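Local coordinates for protein HpcE (Thermus thermophilus, PDB 1WZO) that probably acts as a 2-hydroxyhepta-2,4-diene-1,7-dioate isomerase, a member of the fumarylacetoacetate hydrolase family, at residues L100-G105 and L121-A126; R106-V111 and M203-Y208; F151-P156 and L238-E243. All blocks are in the same frame, centred on the assembly; numbering follows the deposited sequence.

Contact 1: L100-G105 and L121-A126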
ATOM      1  N   LEU B 100       9.230  24.941  -4.963  1.00 17.02           N
ATOM      2  CA  LEU B 100      10.088  24.051  -4.204  1.00 17.27           C
ATOM      3  C   LEU B 100       9.128  23.111  -3.479  1.00 17.14           C
ATOM      4  O   LEU B 100       8.190  23.570  -2.820  1.00 16.80           O
ATOM      5  CB  LEU B 100      10.899  24.833  -3.166  1.00 17.82           C
ATOM      6  CG  LEU B 100      11.715  24.001  -2.170  1.00 19.65           C
ATOM      7  CD1 LEU B 100      12.820  23.241  -2.901  1.00 18.42           C
ATOM      8  CD2 LEU B 100      12.308  24.921  -1.104  1.00 19.37           C
ATOM      9  N   ALA B 101       9.354  21.810  -3.618  1.00 16.64           N
ATOM     10  CA  ALA B 101       8.524  20.801  -2.966  1.00 17.52           C
ATOM     11  C   ALA B 101       9.309  20.193  -1.809  1.00 18.17           C
ATOM     12  O   ALA B 101      10.459  19.784  -1.976  1.00 19.60           O
ATOM     13  CB  ALA B 101       8.133  19.716  -3.968  1.00 17.36           C
ATOM     14  N   VAL B 102       8.684  20.144  -0.637  1.00 16.90           N
ATOM     15  CA  VAL B 102       9.314  19.615   0.566  1.00 16.32           C
ATOM     16  C   VAL B 102       8.744  18.246   0.904  1.00 18.04           C
ATOM     17  O   VAL B 102       7.523  18.077   0.992  1.00 15.80           O
ATOM     18  CB  VAL B 102       9.075  20.567   1.755  1.00 17.24           C
ATOM     19  CG1 VAL B 102       9.802  20.067   2.996  1.00 17.05           C
ATOM     20  CG2 VAL B 102       9.528  21.974   1.376  1.00 17.68           C
ATOM     21  N   VAL B 103       9.629  17.275   1.097  1.00 15.17           N
ATOM     22  CA  VAL B 103       9.214  15.911   1.408  1.00 16.01           C
ATOM     23  C   VAL B 103       9.434  15.581   2.879  1.00 16.10           C
ATOM     24  O   VAL B 103      10.557  15.638   3.374  1.00 19.20           O
ATOM     25  CB  VAL B 103       9.990  14.902   0.539  1.00 15.87           C
ATOM     26  CG1 VAL B 103       9.421  13.495   0.726  1.00 16.20           C
ATOM     27  CG2 VAL B 103       9.918  15.328  -0.926  1.00 14.98           C
ATOM     28  N   VAL B 104       8.353  15.236   3.571  1.00 15.08           N
ATOM     29  CA  VAL B 104       8.405  14.900   4.990  1.00 16.88           C
ATOM     30  C   VAL B 104       9.100  13.556   5.211  1.00 16.73           C
ATOM     31  O   VAL B 104       8.833  12.592   4.497  1.00 18.03           O
ATOM     32  CB  VAL B 104       6.976  14.850   5.589  1.00 14.97           C
ATOM     33  CG1 VAL B 104       7.028  14.432   7.041  1.00 14.90           C
ATOM     34  CG2 VAL B 104       6.322  16.230   5.469  1.00 17.34           C
ATOM     35  N   GLY B 105       9.988  13.502   6.205  1.00 17.31           N
ATOM     36  CA  GLY B 105      10.719  12.276   6.491  1.00 17.50           C
ATOM     37  C   GLY B 105      10.339  11.558   7.775  1.00 19.02           C
ATOM     38  O   GLY B 105      10.606  10.361   7.926  1.00 18.79           O
ATOM     39  N   LEU B 121      12.790  15.054   4.892  1.00 20.09           N
ATOM     40  CA  LEU B 121      13.598  14.011   4.272  1.00 20.36           C
ATOM     41  C   LEU B 121      14.439  14.619   3.153  1.00 21.15           C
ATOM     42  O   LEU B 121      15.644  14.394   3.075  1.00 19.93           O
ATOM     43  CB  LEU B 121      12.699  12.910   3.702  1.00 22.14           C
ATOM     44  CG  LEU B 121      13.377  11.789   2.907  1.00 22.00           C
ATOM     45  CD1 LEU B 121      14.298  10.991   3.822  1.00 23.17           C
ATOM     46  CD2 LEU B 121      12.322  10.876   2.302  1.00 21.41           C
ATOM     47  N   GLY B 122      13.795  15.396   2.290  1.00 20.16           N
ATOM     48  CA  GLY B 122      14.504  16.015   1.186  1.00 20.27           C
ATOM     49  C   GLY B 122      13.628  16.953   0.380  1.00 20.10           C
ATOM     50  O   GLY B 122      12.514  17.287   0.797  1.00 19.73           O
ATOM     51  N   TYR B 123      14.120  17.354  -0.789  1.00 18.36           N
ATOM     52  CA  TYR B 123      13.399  18.289  -1.647  1.00 18.24           C
ATOM     53  C   TYR B 123      13.351  17.826  -3.093  1.00 17.32           C
ATOM     54  O   TYR B 123      14.112  16.955  -3.500  1.00 19.83           O
ATOM     55  CB  TYR B 123      14.084  19.660  -1.594  1.00 18.36           C
ATOM     56  CG  TYR B 123      14.195  20.230  -0.200  1.00 19.96           C
ATOM     57  CD1 TYR B 123      13.163  20.991   0.345  1.00 16.99           C
ATOM     58  CD2 TYR B 123      15.316  19.974   0.591  1.00 19.77           C
ATOM     59  CE1 TYR B 123      13.238  21.479   1.640  1.00 17.81           C
ATOM     60  CE2 TYR B 123      15.403  20.457   1.893  1.00 18.48           C
ATOM     61  CZ  TYR B 123      14.357  21.207   2.412  1.00 18.12           C
ATOM     62  OH  TYR B 123      14.418  21.668   3.706  1.00 19.70           O
ATOM     63  N   THR B 124      12.447  18.424  -3.861  1.00 16.94           N
ATOM     64  CA  THR B 124      12.316  18.120  -5.274  1.00 16.33           C
ATOM     65  C   THR B 124      11.658  19.319  -5.927  1.00 15.68           C
ATOM     66  O   THR B 124      11.354  20.314  -5.254  1.00 17.71           O
ATOM     67  CB  THR B 124      11.482  16.828  -5.519  1.00 17.63           C
ATOM     68  OG1 THR B 124      11.595  16.454  -6.894  1.00 17.86           O
ATOM     69  CG2 THR B 124      10.010  17.041  -5.180  1.00 15.37           C
ATOM     70  N   ILE B 125      11.464  19.244  -7.239  1.00 16.85           N
ATOM     71  CA  ILE B 125      10.840  20.330  -7.987  1.00 16.47           C
ATOM     72  C   ILE B 125       9.401  19.953  -8.334  1.00 17.06           C
ATOM     73  O   ILE B 125       9.106  18.789  -8.605  1.00 16.56           O
ATOM     74  CB  ILE B 125      11.578  20.595  -9.317  1.00 17.66           C
ATOM     75  CG1 ILE B 125      13.059  20.887  -9.056  1.00 17.57           C
ATOM     76  CG2 ILE B 125      10.914  21.749 -10.061  1.00 15.01           C
ATOM     77  CD1 ILE B 125      13.907  20.824 -10.315  1.00 16.61           C
ATOM     78  N   ALA B 126       8.515  20.944  -8.330  1.00 17.12           N
ATOM     79  CA  ALA B 126       7.119  20.709  -8.678  1.00 17.92           C
ATOM     80  C   ALA B 126       6.636  21.760  -9.663  1.00 18.60           C
ATOM     81  O   ALA B 126       7.071  22.911  -9.629  1.00 17.45           O
ATOM     82  CB  ALA B 126       6.241  20.750  -7.425  1.00 17.09           C
TER
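A101 and T124 form an antiparallel hydrogen-bonded pair, closed by A101 N to T124 O at 3.0 Å and T124 N to A101 O at 3.1 Å. Both donors stand out of the plane of the carbonyl they meet, the tilt reaching 30° at T124 O. A101 O also takes a CA-H contact from Y123, whose CA is 3.3 Å from this oxygen. On the face that carries their side chains, A101 CB presses on T124 CG2 at 3.5 Å, tighter than ordinary van der Waals contact. The threonine rotation explains the squeeze: with OG1 anti to the backbone N (chi1 -170°), the methyl is left between N and the carbonyl carbon, while the hydroxyl is spent on F157 O of strand 152-159. A126 CB joins A101 CB on this side. The pairing belongs to the antiparallel strands 94-104 and 120-131 in the beta-rich core of the fumarylacetoacetate hydrolase domain, and its far end is a classic beta bulge in which L121 and G122 both face V103. V103 N reaches G122 O at 2.9 Å; V103 O receives L121 N at 2.8 Å, nearly along the C=O axis, and a weak second bond from G122 N. On the other face the Y123 ring runs beside V102, pointing the same way, and V102 CG2 meets CE1 at the ring edge, 3.8 Å off. L100 CD1 comes obliquely to Y123 CD1 at 4.0 Å. With Y123 cut back to an alanine, V102 CG2 and L100 CD1 would probably lose their aromatic neighbour and a gap would open beside them. Farther out, V163 packs on the Y123 side chain, and the backbone of V102 bonds to L211, so that strand 94-104 lies between strands 120-131 and 210-212.

Contact 2: R106-V111 and M203-Y208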
ATOM      1  N   ARG B 106       9.739  12.286   8.709  1.00 18.34           N
ATOM      2  CA  ARG B 106       9.305  11.714   9.983  1.00 20.26           C
ATOM      3  C   ARG B 106       7.939  12.265  10.356  1.00 19.02           C
ATOM      4  O   ARG B 106       7.617  13.396  10.014  1.00 19.24           O
ATOM      5  CB  ARG B 106      10.295  12.050  11.101  1.00 21.15           C
ATOM      6  CG  ARG B 106      11.605  11.277  11.033  1.00 25.77           C
ATOM      7  CD  ARG B 106      12.406  11.459  12.314  1.00 29.66           C
ATOM      8  NE  ARG B 106      12.906  12.820  12.469  1.00 31.00           N
ATOM      9  CZ  ARG B 106      12.829  13.524  13.595  1.00 33.40           C
ATOM     10  NH1 ARG B 106      12.261  13.000  14.675  1.00 34.95           N
ATOM     11  NH2 ARG B 106      13.336  14.747  13.645  1.00 32.02           N
ATOM     12  N   PRO B 107       7.121  11.472  11.072  1.00 19.81           N
ATOM     13  CA  PRO B 107       5.783  11.911  11.484  1.00 19.80           C
ATOM     14  C   PRO B 107       5.824  13.254  12.205  1.00 21.01           C
ATOM     15  O   PRO B 107       6.605  13.441  13.142  1.00 19.93           O
ATOM     16  CB  PRO B 107       5.317  10.779  12.395  1.00 20.58           C
ATOM     17  CG  PRO B 107       5.980   9.584  11.802  1.00 20.90           C
ATOM     18  CD  PRO B 107       7.378  10.096  11.531  1.00 19.83           C
ATOM     19  N   MET B 108       4.975  14.181  11.767  1.00 18.56           N
ATOM     20  CA  MET B 108       4.918  15.511  12.352  1.00 18.36           C
ATOM     21  C   MET B 108       3.549  15.869  12.923  1.00 19.71           C
ATOM     22  O   MET B 108       2.540  15.800  12.227  1.00 16.00           O
ATOM     23  CB  MET B 108       5.277  16.573  11.308  1.00 19.44           C
ATOM     24  CG  MET B 108       6.619  16.403  10.614  1.00 20.86           C
ATOM     25  SD  MET B 108       6.911  17.781   9.465  1.00 19.39           S
ATOM     26  CE  MET B 108       7.552  19.026  10.599  1.00 19.66           C
ATOM     27  N   LYS B 109       3.532  16.250  14.196  1.00 18.46           N
ATOM     28  CA  LYS B 109       2.315  16.687  14.868  1.00 18.71           C
ATOM     29  C   LYS B 109       2.757  17.653  15.954  1.00 19.53           C
ATOM     30  O   LYS B 109       3.540  17.286  16.835  1.00 18.77           O
ATOM     31  CB  LYS B 109       1.548  15.513  15.490  1.00 18.16           C
ATOM     32  CG  LYS B 109       0.200  15.929  16.089  1.00 19.32           C
ATOM     33  CD  LYS B 109      -0.706  16.555  15.023  1.00 19.21           C
ATOM     34  CE  LYS B 109      -2.006  17.104  15.611  1.00 20.38           C
ATOM     35  NZ  LYS B 109      -2.915  16.033  16.108  1.00 20.81           N
ATOM     36  N   ARG B 110       2.271  18.888  15.863  1.00 18.23           N
ATOM     37  CA  ARG B 110       2.598  19.946  16.812  1.00 21.54           C
ATOM     38  C   ARG B 110       4.103  20.202  16.891  1.00 22.53           C
ATOM     39  O   ARG B 110       4.667  20.342  17.975  1.00 22.67           O
ATOM     40  CB  ARG B 110       2.050  19.611  18.201  1.00 22.96           C
ATOM     41  CG  ARG B 110       0.534  19.538  18.253  1.00 28.08           C
ATOM     42  CD  ARG B 110       0.034  19.310  19.671  1.00 35.57           C
ATOM     43  NE  ARG B 110      -1.418  19.145  19.713  1.00 41.86           N
ATOM     44  CZ  ARG B 110      -2.288  20.065  19.306  1.00 45.34           C
ATOM     45  NH1 ARG B 110      -1.861  21.225  18.824  1.00 46.17           N
ATOM     46  NH2 ARG B 110      -3.591  19.821  19.378  1.00 47.58           N
ATOM     47  N   VAL B 111       4.747  20.262  15.730  1.00 20.49           N
ATOM     48  CA  VAL B 111       6.181  20.517  15.659  1.00 19.94           C
ATOM     49  C   VAL B 111       6.398  22.021  15.614  1.00 20.74           C
ATOM     50  O   VAL B 111       5.712  22.730  14.878  1.00 21.22           O
ATOM     51  CB  VAL B 111       6.794  19.885  14.386  1.00 19.09           C
ATOM     52  CG1 VAL B 111       8.277  20.250  14.269  1.00 20.12           C
ATOM     53  CG2 VAL B 111       6.616  18.379  14.431  1.00 16.72           C
ATOM     54  N   MET B 203      -2.884  18.858  11.732  1.00 15.89           N
ATOM     55  CA  MET B 203      -2.873  17.716  10.821  1.00 16.62           C
ATOM     56  C   MET B 203      -1.564  16.942  10.912  1.00 16.86           C
ATOM     57  O   MET B 203      -0.495  17.512  10.723  1.00 17.51           O
ATOM     58  CB  MET B 203      -3.057  18.214   9.384  1.00 17.59           C
ATOM     59  CG  MET B 203      -3.072  17.125   8.319  1.00 19.52           C
ATOM     60  SD  MET B 203      -3.034  17.781   6.635  1.00 21.56           S
ATOM     61  CE  MET B 203      -4.466  18.854   6.642  1.00 19.35           C
ATOM     62  N   THR B 204      -1.645  15.644  11.185  1.00 16.23           N
ATOM     63  CA  THR B 204      -0.440  14.826  11.269  1.00 17.71           C
ATOM     64  C   THR B 204       0.166  14.599   9.883  1.00 17.60           C
ATOM     65  O   THR B 204      -0.499  14.073   8.987  1.00 17.51           O
ATOM     66  CB  THR B 204      -0.742  13.449  11.896  1.00 17.96           C
ATOM     67  OG1 THR B 204      -1.241  13.632  13.223  1.00 16.77           O
ATOM     68  CG2 THR B 204       0.529  12.594  11.954  1.00 18.71           C
ATOM     69  N   LEU B 205       1.419  15.010   9.693  1.00 17.50           N
ATOM     70  CA  LEU B 205       2.076  14.793   8.407  1.00 15.85           C
ATOM     71  C   LEU B 205       2.890  13.518   8.549  1.00 17.11           C
ATOM     72  O   LEU B 205       3.582  13.319   9.548  1.00 16.66           O
ATOM     73  CB  LEU B 205       2.981  15.972   8.033  1.00 16.02           C
ATOM     74  CG  LEU B 205       2.265  17.312   7.834  1.00 18.04           C
ATOM     75  CD1 LEU B 205       3.275  18.390   7.475  1.00 17.00           C
ATOM     76  CD2 LEU B 205       1.215  17.180   6.735  1.00 18.08           C
ATOM     77  N   GLU B 206       2.801  12.650   7.552  1.00 16.85           N
ATOM     78  CA  GLU B 206       3.499  11.376   7.595  1.00 17.64           C
ATOM     79  C   GLU B 206       4.641  11.341   6.592  1.00 16.94           C
ATOM     80  O   GLU B 206       4.685  12.153   5.664  1.00 16.64           O
ATOM     81  CB  GLU B 206       2.498  10.251   7.292  1.00 19.32           C
ATOM     82  CG  GLU B 206       1.225  10.346   8.138  1.00 22.96           C
ATOM     83  CD  GLU B 206       0.144   9.363   7.718  1.00 26.28           C
ATOM     84  OE1 GLU B 206      -0.089   9.203   6.501  1.00 30.40           O
ATOM     85  OE2 GLU B 206      -0.491   8.764   8.608  1.00 28.03           O
ATOM     86  N   PRO B 207       5.591  10.403   6.767  1.00 17.85           N
ATOM     87  CA  PRO B 207       6.719  10.299   5.835  1.00 16.00           C
ATOM     88  C   PRO B 207       6.195  10.197   4.400  1.00 16.16           C
ATOM     89  O   PRO B 207       5.260   9.447   4.125  1.00 17.67           O
ATOM     90  CB  PRO B 207       7.420   9.018   6.283  1.00 16.69           C
ATOM     91  CG  PRO B 207       7.207   9.040   7.779  1.00 18.73           C
ATOM     92  CD  PRO B 207       5.735   9.438   7.875  1.00 18.84           C
ATOM     93  N   TYR B 208       6.808  10.967   3.510  1.00 15.02           N
ATOM     94  CA  TYR B 208       6.461  11.036   2.095  1.00 15.63           C
ATOM     95  C   TYR B 208       5.298  11.956   1.751  1.00 14.31           C
ATOM     96  O   TYR B 208       4.895  12.048   0.589  1.00 14.96           O
ATOM     97  CB  TYR B 208       6.268   9.633   1.509  1.00 18.87           C
ATOM     98  CG  TYR B 208       7.565   8.854   1.546  1.00 21.47           C
ATOM     99  CD1 TYR B 208       7.711   7.740   2.371  1.00 25.11           C
ATOM    100  CD2 TYR B 208       8.679   9.293   0.829  1.00 21.77           C
ATOM    101  CE1 TYR B 208       8.942   7.084   2.489  1.00 26.74           C
ATOM    102  CE2 TYR B 208       9.912   8.648   0.938  1.00 26.02           C
ATOM    103  CZ  TYR B 208      10.036   7.546   1.773  1.00 26.54           C
ATOM    104  OH  TYR B 208      11.253   6.911   1.897  1.00 30.56           O
TER
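The rings of P107 and P207 cross obliquely at one end of this contact, P107 CD lying 3.9 Å from P207 CG. Next along, M108 and L205 also cross at a slant, touching first near the backbone, where M108 CB is 4.0 Å from L205 CB. M108 CG sits beside its own N and anti to the carbonyl carbon (chi1 -56°), and the sulfur, SD, passes L205 CD1 at 4.2 Å. Helix 192-200 receives both side chains through L196, so the two loops are packed against it together. K109 and T204 are set differently, their side chains crossing at about a right angle: the lysine chain, bent at chi2, brings CD to 3.5 Å from T204 OG1.

These side chains are held in step by one antiparallel hydrogen-bonded pair, a single bridge between loops that otherwise lack regular strand structure. M108 N donates to L205 O at 2.8 Å with a fairly straight 166° at the hydrogen, and L205 N returns a bond to M108 O at 2.9 Å; both donors lie in the plane of the carbonyl they meet. The same two oxygens also take CA-H contacts, L205 O from P107 and M108 O from T204. The loops thereby join the ends of strand 94-104 and helix 192-200.

The polar ends of K109 and T204 turn to another copy of the protein. K109 NZ makes a salt bridge, and T204 OG1 a hydrogen bond, with the same carboxylate oxygen, OD2 of D149 of the second subunit. A lysine and a hydroxyl from opposite loops therefore grip one anionic atom, which ties the geometry of this small bridge to the assembly of the tetramer.

Contact 3: F151-P156 and L238-E243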
ATOM      1  N   PHE B 151      -1.661  17.442 -13.692  1.00 14.03           N
ATOM      2  CA  PHE B 151      -1.323  18.812 -13.333  1.00 15.91           C
ATOM      3  C   PHE B 151      -0.277  18.988 -12.237  1.00 14.84           C
ATOM      4  O   PHE B 151      -0.132  20.081 -11.686  1.00 13.88           O
ATOM      5  CB  PHE B 151      -2.583  19.618 -12.984  1.00 15.15           C
ATOM      6  CG  PHE B 151      -3.147  20.391 -14.152  1.00 14.09           C
ATOM      7  CD1 PHE B 151      -3.792  21.608 -13.951  1.00 15.55           C
ATOM      8  CD2 PHE B 151      -3.001  19.916 -15.456  1.00 16.19           C
ATOM      9  CE1 PHE B 151      -4.284  22.352 -15.036  1.00 15.30           C
ATOM     10  CE2 PHE B 151      -3.488  20.645 -16.547  1.00 16.81           C
ATOM     11  CZ  PHE B 151      -4.129  21.867 -16.335  1.00 17.25           C
ATOM     12  N   LEU B 152       0.451  17.923 -11.913  1.00 15.57           N
ATOM     13  CA  LEU B 152       1.508  18.051 -10.917  1.00 16.45           C
ATOM     14  C   LEU B 152       2.789  17.299 -11.255  1.00 14.64           C
ATOM     15  O   LEU B 152       3.107  16.274 -10.649  1.00 14.20           O
ATOM     16  CB  LEU B 152       1.036  17.645  -9.509  1.00 16.42           C
ATOM     17  CG  LEU B 152       2.088  17.909  -8.414  1.00 19.34           C
ATOM     18  CD1 LEU B 152       2.548  19.370  -8.488  1.00 14.88           C
ATOM     19  CD2 LEU B 152       1.507  17.607  -7.018  1.00 15.77           C
ATOM     20  N   PRO B 153       3.518  17.771 -12.276  1.00 14.89           N
ATOM     21  CA  PRO B 153       4.769  17.080 -12.598  1.00 15.35           C
ATOM     22  C   PRO B 153       5.591  17.166 -11.307  1.00 15.23           C
ATOM     23  O   PRO B 153       5.513  18.165 -10.594  1.00 14.79           O
ATOM     24  CB  PRO B 153       5.348  17.939 -13.717  1.00 15.14           C
ATOM     25  CG  PRO B 153       4.099  18.348 -14.476  1.00 16.32           C
ATOM     26  CD  PRO B 153       3.117  18.687 -13.361  1.00 13.45           C
ATOM     27  N   LEU B 154       6.353  16.129 -10.989  1.00 14.71           N
ATOM     28  CA  LEU B 154       7.135  16.144  -9.759  1.00 16.92           C
ATOM     29  C   LEU B 154       8.422  15.355  -9.927  1.00 16.29           C
ATOM     30  O   LEU B 154       8.400  14.201 -10.354  1.00 17.10           O
ATOM     31  CB  LEU B 154       6.319  15.551  -8.599  1.00 16.19           C
ATOM     32  CG  LEU B 154       6.915  15.650  -7.191  1.00 17.63           C
ATOM     33  CD1 LEU B 154       6.753  17.069  -6.683  1.00 14.74           C
ATOM     34  CD2 LEU B 154       6.214  14.683  -6.240  1.00 14.72           C
ATOM     35  N   GLY B 155       9.543  15.987  -9.587  1.00 17.12           N
ATOM     36  CA  GLY B 155      10.827  15.317  -9.700  1.00 17.96           C
ATOM     37  C   GLY B 155      11.881  16.213 -10.327  1.00 19.08           C
ATOM     38  O   GLY B 155      11.795  17.437 -10.227  1.00 16.58           O
ATOM     39  N   PRO B 156      12.880  15.628 -11.005  1.00 20.86           N
ATOM     40  CA  PRO B 156      13.010  14.177 -11.172  1.00 21.21           C
ATOM     41  C   PRO B 156      13.645  13.457  -9.989  1.00 21.66           C
ATOM     42  O   PRO B 156      13.635  12.227  -9.928  1.00 22.77           O
ATOM     43  CB  PRO B 156      13.852  14.055 -12.445  1.00 23.67           C
ATOM     44  CG  PRO B 156      14.727  15.272 -12.384  1.00 21.76           C
ATOM     45  CD  PRO B 156      13.761  16.349 -11.946  1.00 23.09           C
ATOM     46  N   LEU B 238      13.231  19.575 -14.230  1.00 21.50           N
ATOM     47  CA  LEU B 238      12.011  18.802 -14.456  1.00 21.16           C
ATOM     48  C   LEU B 238      11.420  19.294 -15.768  1.00 19.84           C
ATOM     49  O   LEU B 238      11.037  20.457 -15.885  1.00 22.81           O
ATOM     50  CB  LEU B 238      11.025  19.039 -13.307  1.00 20.83           C
ATOM     51  CG  LEU B 238       9.625  18.415 -13.363  1.00 19.01           C
ATOM     52  CD1 LEU B 238       9.718  16.893 -13.332  1.00 16.76           C
ATOM     53  CD2 LEU B 238       8.815  18.923 -12.159  1.00 19.10           C
ATOM     54  N   GLU B 239      11.341  18.405 -16.749  1.00 21.06           N
ATOM     55  CA  GLU B 239      10.836  18.773 -18.061  1.00 21.52           C
ATOM     56  C   GLU B 239       9.596  18.013 -18.518  1.00 21.26           C
ATOM     57  O   GLU B 239       9.549  16.780 -18.461  1.00 19.77           O
ATOM     58  CB  GLU B 239      11.952  18.598 -19.088  1.00 22.28           C
ATOM     59  CG  GLU B 239      11.524  18.813 -20.521  1.00 24.63           C
ATOM     60  CD  GLU B 239      12.663  18.585 -21.486  1.00 28.49           C
ATOM     61  OE1 GLU B 239      13.501  19.498 -21.638  1.00 30.31           O
ATOM     62  OE2 GLU B 239      12.725  17.488 -22.079  1.00 28.73           O
ATOM     63  N   ASN B 240       8.598  18.761 -18.982  1.00 18.79           N
ATOM     64  CA  ASN B 240       7.361  18.155 -19.459  1.00 20.67           C
ATOM     65  C   ASN B 240       6.730  18.876 -20.636  1.00 20.15           C
ATOM     66  O   ASN B 240       6.551  20.098 -20.618  1.00 19.43           O
ATOM     67  CB  ASN B 240       6.303  18.084 -18.348  1.00 19.28           C
ATOM     68  CG  ASN B 240       6.792  17.371 -17.117  1.00 17.02           C
ATOM     69  OD1 ASN B 240       7.363  17.983 -16.220  1.00 18.01           O
ATOM     70  ND2 ASN B 240       6.579  16.063 -17.068  1.00 19.48           N
ATOM     71  N   PRO B 241       6.397  18.123 -21.690  1.00 21.15           N
ATOM     72  CA  PRO B 241       5.766  18.725 -22.861  1.00 21.84           C
ATOM     73  C   PRO B 241       4.259  18.738 -22.591  1.00 25.26           C
ATOM     74  O   PRO B 241       3.781  18.046 -21.684  1.00 22.09           O
ATOM     75  CB  PRO B 241       6.160  17.781 -23.988  1.00 21.64           C
ATOM     76  CG  PRO B 241       6.218  16.451 -23.306  1.00 21.82           C
ATOM     77  CD  PRO B 241       6.892  16.766 -21.990  1.00 21.34           C
ATOM     78  N   ILE B 242       3.525  19.525 -23.367  1.00 25.37           N
ATOM     79  CA  ILE B 242       2.080  19.637 -23.217  1.00 27.13           C
ATOM     80  C   ILE B 242       1.374  19.198 -24.496  1.00 29.21           C
ATOM     81  O   ILE B 242       1.800  19.542 -25.598  1.00 30.11           O
ATOM     82  CB  ILE B 242       1.670  21.089 -22.934  1.00 27.72           C
ATOM     83  CG1 ILE B 242       2.426  21.613 -21.715  1.00 25.95           C
ATOM     84  CG2 ILE B 242       0.164  21.171 -22.728  1.00 28.04           C
ATOM     85  CD1 ILE B 242       2.222  23.087 -21.469  1.00 24.20           C
ATOM     86  N   GLU B 243       0.299  18.431 -24.337  1.00 29.49           N
ATOM     87  CA  GLU B 243      -0.490  17.944 -25.463  1.00 30.14           C
ATOM     88  C   GLU B 243      -1.957  18.205 -25.145  1.00 30.73           C
ATOM     89  O   GLU B 243      -2.334  18.320 -23.978  1.00 28.28           O
ATOM     90  CB  GLU B 243      -0.284  16.437 -25.665  1.00 30.10           C
ATOM     91  CG  GLU B 243       0.974  16.031 -26.410  1.00 30.08           C
ATOM     92  CD  GLU B 243       1.113  14.521 -26.507  1.00 31.07           C
ATOM     93  OE1 GLU B 243       0.078  13.826 -26.410  1.00 32.93           O
ATOM     94  OE2 GLU B 243       2.247  14.022 -26.691  1.00 28.78           O
TER
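L238 lies against P153, G155 and P156. Its CB is 3.6 Å from G155 O, and with CG anti to the backbone N (chi1 176°) the side chain extends toward segment F151-P156 and divides: CD1 rests on the G155 carbonyl, 3.8 Å from G155 C, while CD2 settles on P153, 3.7 Å from its O and 3.9 Å from its CB. At the base of the leucine, P156 CD approaches L238 CA at 3.9 Å; the peptide bond before P156 is cis. G155 has backbone angles that only glycine tolerates readily, since a CB would jam against the preceding carbonyl oxygen.

Two residues on, N240 again faces the other segment. Its amide lies aslant of the P153 ring, and OD1 comes to 3.2 Å from P153 CB. The other end of the amide, ND2, is bonded to G83 O and P80 O.

The strands run roughly antiparallel, but the axes of these short segments come no closer than 7.5 Å, too far for backbone pairing. They belong to separate sheets, 152-159 beside 120-131 and 237-244 between 85-87 and 227-232, and this is side-chain packing from one to the other. Its chemistry is chiefly apolar carbon laid on carbonyl groups and proline rings; the one polar side chain that touches the other segment, N240, probably has its amide rotation fixed by the two acceptors at ND2, which would direct the oxygen at P153.

Overall arrangement
Contact 1 touches both of the others, whereas contacts 2 and 3 lie on opposite sides of the chain's centre, about 27 Å apart between centres and about 7 Å at their nearest atoms. Toward contact 2, strand 94-104 leads through G105 into 106-111, and V104 O lies 2.8 Å from Y208 N, a probable hydrogen bond. Toward contact 3, strand 120-131 neighbours strand 152-159: I125 O is 3.0 Å from G155 N, again probably bonded, and 3.6 Å from L238 CD2. Glycerol, probably from the crystallisation liquor, is bonded to L121 O and lies about 4 Å from G122; glycerol also lies about 4 Å from the P156 side chain. Such molecules often mark pockets, but nothing here fixes an active site.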